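Local coordinates for protein Kinase A (Toxoplasma gondii, PDB 5J3U), which binds cyclic AMP in two cyclic nucleotide-binding domains and, as a regulatory subunit of protein kinase A, probably restrains the catalytic subunit, at residues K40-E43 with A44-L48; K80-G83 with P84-F88. All coordinates share one frame; numbering follows the deposited sequence.

In the fold
Two short turns, in series along the chain, show how a cyclic nucleotide-binding barrel carries the chain from one of its sheets to the other. After helix 27-36 the chain enters strand 38-42, and contact 1 closes the turn that passes it to strand 47-49 of the second sheet. Contact 2 follows where strand 75-82, at the edge of that second sheet, returns through a tight turn to strand 87-88, at the edge of the first. Neither loop encloses the other. Their centres lie about 14 Å apart, and they touch directly, where Leu48 CD2 packs 3.7 Å from CZ of the buried Phe88, close to the first cyclic AMP site.

Contact 1. Residues K40-E43 with A44-L48; sequences KKIE and ASTCL
Glu43 and Thr46 close the turn between two strands of a cyclic nucleotide-binding barrel, while Ile42 and Leu48 pack together on the side facing strand 109-115. Strand 38-42 belongs to one four-stranded antiparallel sheet and strand 47-49 to the other, so residues 43-46 form the corner by which the chain changes sheets. The hydroxyl of Thr46 turns back on the corner: OG1 donates a hydrogen bond of 2.7 Å to the carbonyl O of Glu43. It approaches from above the carbonyl plane, 41° out of it. With OG1 beside its own backbone N (chi1 -57°), the threonine directs the hydroxyl at the carbonyl and also sets it 3.9 Å from Ile42 CB. Ser105 of strand 102-105 adds a second hydrogen bond to Glu43 O through its OG, which also bonds to Thr46 N, joining the corner to the neighbouring strand.

Ile42 and Leu48 meet by the ends of their side chains, Ile42 CD1 lying 4.2 Å from Leu48 CD2, and both rest on Leu111 of strand 109-115. Lys40 runs past Leu48 in the opposite direction, its aliphatic CE 3.7 Å from Leu48 CD1, and the bend at its last torsion (chi4 85°) carries NZ towards a long, weak ion pair with Glu113.

Water completes the polar side of the turn. One molecule links the carboxylate of Glu43 to Ala44 N; another accepts from Glu43 N at 2.8 Å and donates to Thr46 OG1 at 3.1 Å.

Contact 2. Residues K80-G83 with P84-F88; sequences KVVG and PGDAF. With CMP (adenosine-3',5'-cyclic-monophosphate), chain C.
Asp86 folds back on the strand end at Gly83, while Val82 and Phe88 cross at about a right angle beside it. The carboxylate of Asp86 uses OD2 to accept the backbone N-H of Gly83 at 2.8 Å, in a nearly straight bond of 171°. The N-H meets OD2 on its anti side, 34° out of the carboxylate plane. CG lies beside its own backbone N (chi1 -69°), which swings the acid back across the turn. OD2 also takes a bond from a water that donates to Val81 O, so two donors hold this one oxygen.

The backbone forms a type II beta turn from Gly83 to Asp86, closed by Asp86 N bonding to Gly83 O at 2.9 Å; it carries the chain between the two sheets of the cyclic nucleotide-binding barrel. Gly85 adopts a positive phi, where a CB would press against the carbonyl O of Pro84.

Further in, Val82 CG2 reaches the Phe88 ring obliquely, 4.0 Å from CD1, and that ring also meets Tyr59. The two ends of the continuous stretch 80-88 border cyclic AMP: Phe88 CA lies 3.3 Å from its O2', and Lys80 CB lies 3.5 Å from adenine N7.

Contact 1. Residues K40-E43 with A44-L48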
loop_
_atom_site.group_PDB
_atom_site.type_symbol
_atom_site.label_atom_id
_atom_site.label_comp_id
_atom_site.label_asym_id
_atom_site.label_seq_id
_atom_site.Cartn_x
_atom_site.Cartn_y
_atom_site.Cartn_z
ATOM N N LYS A 40 0.091 15.843 -16.329
ATOM C CA LYS A 40 1.222 16.751 -16.386
ATOM C C LYS A 40 2.464 15.978 -16.818
ATOM O O LYS A 40 2.878 15.008 -16.166
ATOM C CB LYS A 40 1.401 17.443 -15.039
ATOM C CG LYS A 40 2.404 18.562 -15.070
ATOM C CD LYS A 40 2.610 19.131 -13.678
ATOM C CE LYS A 40 3.370 20.445 -13.745
ATOM N NZ LYS A 40 2.432 21.568 -13.989
ATOM N N LYS A 41 3.026 16.387 -17.949
ATOM C CA LYS A 41 4.238 15.791 -18.479
ATOM C C LYS A 41 5.342 16.800 -18.243
ATOM O O LYS A 41 5.122 18.003 -18.384
ATOM C CB LYS A 41 4.085 15.467 -19.972
ATOM C CG LYS A 41 3.020 14.411 -20.226
ATOM C CD LYS A 41 3.093 13.810 -21.619
ATOM C CE LYS A 41 1.935 12.856 -21.835
ATOM N NZ LYS A 41 1.955 12.285 -23.214
ATOM N N ILE A 42 6.498 16.298 -17.823
ATOM C CA ILE A 42 7.691 17.111 -17.598
ATOM C C ILE A 42 8.895 16.428 -18.147
ATOM O O ILE A 42 8.935 15.203 -18.270
ATOM C CB ILE A 42 7.932 17.409 -16.112
ATOM C CG1 ILE A 42 7.944 16.119 -15.294
ATOM C CG2 ILE A 42 6.889 18.382 -15.588
ATOM C CD1 ILE A 42 8.210 16.405 -13.824
ATOM N N GLU A 43 9.894 17.211 -18.524
ATOM C CA GLU A 43 11.121 16.630 -19.060
ATOM C C GLU A 43 12.054 16.277 -17.884
ATOM O O GLU A 43 11.803 16.685 -16.728
ATOM C CB GLU A 43 11.805 17.614 -20.035
ATOM C CG GLU A 43 10.984 17.980 -21.276
ATOM C CD GLU A 43 10.513 16.778 -22.124
ATOM O OE1 GLU A 43 11.274 15.785 -22.306
ATOM O OE2 GLU A 43 9.353 16.845 -22.620
ATOM N N ALA A 44 13.104 15.521 -18.160
ATOM C CA ALA A 44 14.113 15.247 -17.148
ATOM C C ALA A 44 14.698 16.557 -16.600
ATOM O O ALA A 44 14.697 17.594 -17.273
ATOM C CB ALA A 44 15.203 14.335 -17.700
ATOM N N SER A 45 15.133 16.519 -15.346
ATOM C CA SER A 45 15.782 17.661 -14.688
ATOM C C SER A 45 14.929 18.892 -14.535
ATOM O O SER A 45 15.423 20.032 -14.596
ATOM C CB SER A 45 17.106 18.017 -15.365
ATOM O OG SER A 45 17.848 16.846 -15.594
ATOM N N THR A 46 13.653 18.645 -14.263
ATOM C CA THR A 46 12.685 19.679 -13.968
ATOM C C THR A 46 12.484 19.736 -12.452
ATOM O O THR A 46 12.089 18.744 -11.812
ATOM C CB THR A 46 11.290 19.387 -14.606
ATOM O OG1 THR A 46 11.389 19.229 -16.029
ATOM C CG2 THR A 46 10.294 20.491 -14.277
ATOM N N CYS A 47 12.649 20.932 -11.912
ATOM C CA CYS A 47 12.479 21.171 -10.523
ATOM C C CYS A 47 11.024 21.490 -10.214
ATOM O O CYS A 47 10.635 22.649 -10.108
ATOM C CB CYS A 47 13.411 22.317 -10.083
ATOM S SG CYS A 47 13.328 22.569 -8.302
ATOM N N LEU A 48 10.231 20.435 -9.986
ATOM C CA LEU A 48 8.766 20.538 -9.840
ATOM C C LEU A 48 8.263 21.108 -8.557
ATOM O O LEU A 48 7.351 21.908 -8.586
ATOM C CB LEU A 48 8.102 19.153 -10.050
ATOM C CG LEU A 48 6.575 18.986 -10.011
ATOM C CD1 LEU A 48 5.927 19.779 -11.114
ATOM C CD2 LEU A 48 6.267 17.518 -10.239
HETATM O O HOH W 1 13.640 14.714 -20.966
HETATM O O HOH W 2 9.364 19.978 -18.269
#

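Contact 2. Residues K80-G83 with P84-F88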
loop_
_atom_site.group_PDB
_atom_site.type_symbol
_atom_site.label_atom_id
_atom_site.label_comp_id
_atom_site.label_asym_id
_atom_site.label_seq_id
_atom_site.Cartn_x
_atom_site.Cartn_y
_atom_site.Cartn_z
ATOM N N LYS A 80 14.788 10.413 -1.132
ATOM C CA LYS A 80 13.864 9.363 -1.636
ATOM C C LYS A 80 13.768 9.479 -3.124
ATOM O O LYS A 80 13.734 10.605 -3.652
ATOM C CB LYS A 80 12.482 9.555 -1.022
ATOM C CG LYS A 80 11.403 8.539 -1.438
ATOM C CD LYS A 80 11.740 7.091 -1.120
ATOM N N VAL A 81 13.767 8.337 -3.803
ATOM C CA VAL A 81 13.504 8.300 -5.225
ATOM C C VAL A 81 12.074 7.744 -5.348
ATOM O O VAL A 81 11.680 6.798 -4.635
ATOM C CB VAL A 81 14.525 7.449 -5.998
ATOM C CG1 VAL A 81 14.243 7.510 -7.500
ATOM C CG2 VAL A 81 15.936 7.971 -5.764
ATOM N N VAL A 82 11.296 8.385 -6.211
ATOM C CA VAL A 82 9.914 7.987 -6.441
ATOM C C VAL A 82 9.793 7.632 -7.912
ATOM O O VAL A 82 10.471 8.223 -8.784
ATOM C CB VAL A 82 8.896 9.074 -6.065
ATOM C CG1 VAL A 82 8.939 9.394 -4.578
ATOM C CG2 VAL A 82 9.115 10.348 -6.866
ATOM N N GLY A 83 8.969 6.636 -8.179
ATOM C CA GLY A 83 8.804 6.139 -9.522
ATOM C C GLY A 83 7.341 5.746 -9.758
ATOM O O GLY A 83 6.440 6.148 -8.988
ATOM N N PRO A 84 7.120 4.925 -10.792
ATOM C CA PRO A 84 5.745 4.652 -11.239
ATOM C C PRO A 84 4.897 4.136 -10.096
ATOM O O PRO A 84 5.348 3.227 -9.376
ATOM C CB PRO A 84 5.945 3.563 -12.338
ATOM C CG PRO A 84 7.337 3.802 -12.846
ATOM C CD PRO A 84 8.127 4.237 -11.648
ATOM N N GLY A 85 3.685 4.704 -9.943
ATOM C CA GLY A 85 2.740 4.303 -8.922
ATOM C C GLY A 85 2.865 5.109 -7.644
ATOM O O GLY A 85 1.970 5.059 -6.797
ATOM N N ASP A 86 3.952 5.877 -7.482
ATOM C CA ASP A 86 4.174 6.552 -6.189
ATOM C C ASP A 86 3.491 7.902 -6.212
ATOM O O ASP A 86 3.542 8.616 -7.235
ATOM C CB ASP A 86 5.665 6.792 -5.908
ATOM C CG ASP A 86 6.444 5.540 -5.644
ATOM O OD1 ASP A 86 5.862 4.525 -5.198
ATOM O OD2 ASP A 86 7.668 5.582 -5.905
ATOM N N ALA A 87 2.924 8.284 -5.074
ATOM C CA ALA A 87 2.353 9.601 -4.862
ATOM C C ALA A 87 3.404 10.473 -4.174
ATOM O O ALA A 87 4.216 9.985 -3.373
ATOM C CB ALA A 87 1.105 9.523 -4.008
ATOM N N PHE A 88 3.420 11.758 -4.494
ATOM C CA PHE A 88 4.298 12.687 -3.812
ATOM C C PHE A 88 3.656 14.058 -3.785
ATOM O O PHE A 88 2.732 14.380 -4.544
ATOM C CB PHE A 88 5.714 12.727 -4.439
ATOM C CG PHE A 88 5.772 13.307 -5.811
ATOM C CD1 PHE A 88 5.683 12.476 -6.925
ATOM C CD2 PHE A 88 5.962 14.655 -6.025
ATOM C CE1 PHE A 88 5.692 13.013 -8.205
ATOM C CE2 PHE A 88 6.005 15.169 -7.310
ATOM C CZ PHE A 88 5.876 14.340 -8.402
HETATM P P CMP C . 5.448 17.612 0.329
HETATM O O1P CMP C . 6.168 18.095 1.623
HETATM O O2P CMP C . 4.103 18.235 0.068
HETATM O "O5'" CMP C . 6.485 18.043 -0.824
HETATM C "C5'" CMP C . 7.757 17.392 -0.819
HETATM C "C4'" CMP C . 7.528 15.900 -0.917
HETATM O "O4'" CMP C . 8.662 15.091 -1.003
HETATM C "C3'" CMP C . 6.731 15.381 0.248
HETATM O "O3'" CMP C . 5.444 15.998 0.222
HETATM C "C2'" CMP C . 6.838 13.917 -0.055
HETATM O "O2'" CMP C . 5.842 13.503 -0.971
HETATM C "C1'" CMP C . 8.225 13.776 -0.678
HETATM N N9 CMP C . 9.204 13.149 0.241
HETATM C C8 CMP C . 9.814 11.942 0.006
HETATM N N7 CMP C . 10.628 11.624 1.059
HETATM C C5 CMP C . 10.511 12.572 1.958
HETATM C C6 CMP C . 11.106 12.805 3.295
HETATM N N6 CMP C . 11.982 11.922 3.833
HETATM N N1 CMP C . 10.737 13.920 3.923
HETATM C C2 CMP C . 9.839 14.825 3.438
HETATM N N3 CMP C . 9.268 14.690 2.213
HETATM C C4 CMP C . 9.573 13.601 1.443
HETATM O O HOH W 3 9.350 5.198 -3.658
#